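3-oxoacyl-[acyl-carrier protein] synthase (Thermus thermophilus, PDB 1UB7) probably catalyses the first condensation of fatty acid synthesis, joining an acetyl group from acetyl-CoA to two carbons of malonyl-ACP. Local coordinates at residues L53-V58 against Q94-L99. Residues are numbered along the deposited sequence; the frame is centred on the assembly and turned at random.
Sequences LAFKAV and QARFGL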
loop_
_atom_site.group_PDB
_atom_site.type_symbol
_atom_site.label_atom_id
_atom_site.label_comp_id
_atom_site.label_asym_id
_atom_site.label_seq_id
_atom_site.Cartn_x
_atom_site.Cartn_y
_atom_site.Cartn_z
ATOM N N LEU A 53 -12.312 2.762 12.551
ATOM C CA LEU A 53 -13.126 3.451 11.580
ATOM C C LEU A 53 -13.363 2.473 10.432
ATOM O O LEU A 53 -14.465 2.412 9.887
ATOM C CB LEU A 53 -12.418 4.708 11.078
ATOM C CG LEU A 53 -11.907 5.690 12.143
ATOM C CD1 LEU A 53 -11.241 6.880 11.450
ATOM C CD2 LEU A 53 -13.065 6.160 13.026
ATOM N N ALA A 54 -12.335 1.694 10.086
ATOM C CA ALA A 54 -12.451 0.720 9.002
ATOM C C ALA A 54 -13.448 -0.380 9.379
ATOM O O ALA A 54 -14.287 -0.767 8.555
ATOM C CB ALA A 54 -11.082 0.113 8.677
ATOM N N PHE A 55 -13.364 -0.879 10.615
ATOM C CA PHE A 55 -14.290 -1.922 11.055
ATOM C C PHE A 55 -15.721 -1.397 10.971
ATOM O O PHE A 55 -16.603 -2.048 10.404
ATOM C CB PHE A 55 -14.014 -2.367 12.501
ATOM C CG PHE A 55 -12.641 -2.966 12.730
ATOM C CD1 PHE A 55 -11.877 -3.467 11.668
ATOM C CD2 PHE A 55 -12.113 -3.029 14.025
ATOM C CE1 PHE A 55 -10.604 -4.015 11.897
ATOM C CE2 PHE A 55 -10.845 -3.575 14.263
ATOM C CZ PHE A 55 -10.091 -4.067 13.190
ATOM N N LYS A 56 -15.945 -0.211 11.534
ATOM C CA LYS A 56 -17.269 0.393 11.525
ATOM C C LYS A 56 -17.817 0.647 10.125
ATOM O O LYS A 56 -19.018 0.512 9.893
ATOM C CB LYS A 56 -17.273 1.683 12.358
ATOM C CG LYS A 56 -17.534 1.414 13.838
ATOM C CD LYS A 56 -16.627 2.221 14.736
ATOM C CE LYS A 56 -16.682 1.727 16.183
ATOM N NZ LYS A 56 -15.699 2.474 17.039
ATOM N N ALA A 57 -16.956 0.999 9.182
ATOM C CA ALA A 57 -17.436 1.238 7.825
ATOM C C ALA A 57 -17.880 -0.085 7.219
ATOM O O ALA A 57 -18.880 -0.143 6.517
ATOM C CB ALA A 57 -16.343 1.863 6.972
ATOM N N VAL A 58 -17.148 -1.162 7.493
ATOM C CA VAL A 58 -17.546 -2.442 6.927
ATOM C C VAL A 58 -18.844 -2.950 7.587
ATOM O O VAL A 58 -19.686 -3.563 6.913
ATOM C CB VAL A 58 -16.423 -3.504 7.042
ATOM C CG1 VAL A 58 -16.902 -4.820 6.422
ATOM C CG2 VAL A 58 -15.180 -3.025 6.307
ATOM N N GLN A 94 -9.273 -8.068 7.874
ATOM C CA GLN A 94 -9.456 -9.451 7.433
ATOM C C GLN A 94 -9.783 -10.358 8.638
ATOM O O GLN A 94 -10.683 -11.196 8.578
ATOM C CB GLN A 94 -8.184 -9.929 6.724
ATOM C CG GLN A 94 -8.120 -11.422 6.455
ATOM C CD GLN A 94 -7.710 -12.183 7.691
ATOM O OE1 GLN A 94 -6.708 -11.848 8.328
ATOM N NE2 GLN A 94 -8.476 -13.212 8.044
ATOM N N ALA A 95 -9.044 -10.163 9.727
ATOM C CA ALA A 95 -9.230 -10.936 10.953
ATOM C C ALA A 95 -10.622 -10.679 11.551
ATOM O O ALA A 95 -11.409 -11.611 11.754
ATOM C CB ALA A 95 -8.125 -10.567 11.977
ATOM N N ARG A 96 -10.912 -9.402 11.807
ATOM C CA ARG A 96 -12.177 -8.979 12.371
ATOM C C ARG A 96 -13.371 -9.640 11.701
ATOM O O ARG A 96 -14.298 -10.091 12.370
ATOM C CB ARG A 96 -12.307 -7.457 12.276
ATOM C CG ARG A 96 -13.724 -6.918 12.495
ATOM C CD ARG A 96 -14.227 -7.102 13.926
ATOM N NE ARG A 96 -15.625 -6.664 14.061
ATOM C CZ ARG A 96 -16.693 -7.384 13.708
ATOM N NH1 ARG A 96 -16.556 -8.608 13.192
ATOM N NH2 ARG A 96 -17.912 -6.877 13.862
ATOM N N PHE A 97 -13.367 -9.711 10.383
ATOM C CA PHE A 97 -14.498 -10.325 9.719
ATOM C C PHE A 97 -14.257 -11.787 9.336
ATOM O O PHE A 97 -15.008 -12.367 8.549
ATOM C CB PHE A 97 -14.883 -9.463 8.525
ATOM C CG PHE A 97 -15.364 -8.105 8.933
ATOM C CD1 PHE A 97 -16.675 -7.922 9.360
ATOM C CD2 PHE A 97 -14.479 -7.025 8.995
ATOM C CE1 PHE A 97 -17.096 -6.676 9.849
ATOM C CE2 PHE A 97 -14.884 -5.776 9.482
ATOM C CZ PHE A 97 -16.196 -5.601 9.912
ATOM N N GLY A 98 -13.212 -12.372 9.919
ATOM C CA GLY A 98 -12.885 -13.766 9.660
ATOM C C GLY A 98 -12.894 -14.205 8.206
ATOM O O GLY A 98 -13.484 -15.231 7.865
ATOM N N LEU A 99 -12.226 -13.437 7.350
ATOM C CA LEU A 99 -12.154 -13.739 5.922
ATOM C C LEU A 99 -10.932 -14.572 5.534
ATOM O O LEU A 99 -9.874 -14.506 6.178
ATOM C CB LEU A 99 -12.088 -12.450 5.111
ATOM C CG LEU A 99 -13.102 -11.366 5.382
ATOM C CD1 LEU A 99 -12.794 -10.158 4.478
ATOM C CD2 LEU A 99 -14.491 -11.920 5.133
#
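With CG anti to the carbonyl carbon (chi1 -64°), Phe97 reaches from just beyond the end of helix 89-96 to Val58, while Arg96 holds CG anti to its own backbone N (chi1 165°) and leads its aliphatic stem across the ring of Phe55. Val58 CG1 lies over one face of the Phe97 ring, 3.8 Å from its centroid, in a CH-pi contact, and Arg96 CG covers the opposite face near the rim, so the ring is sandwiched; the Arg96 guanidinium turns one face to Phe97 CE1. The carbonyl of Phe55 meets the ring at its edge, in plane, with O 3.6 Å from Phe97 CZ. A second CH-pi contact sets Arg96 CB over a face of the Phe55 ring, 4.1 Å from the centroid. A leucine in place of Phe97 would probably lose the flat surface shared by Val58 and the Arg96 stem, opening a gap between the two helices. No hydrogen bond joins the two segments, but Arg96 NH2 forms a salt bridge with Glu59, next along helix 50-64, so a charge pair also links the helices. Helix 89-96 ends in a Schellman motif with Gly98 at C-prime, and Gln94 NE2 donates to Leu99 O (2.7 Å). Away from the active site of the thiolase-like fold, Phe55 packs against Pro198 of the second subunit, and the contact joins helices 50-64 and 89-96, with Val58 resting on strand 131-138 of the five-stranded sheet.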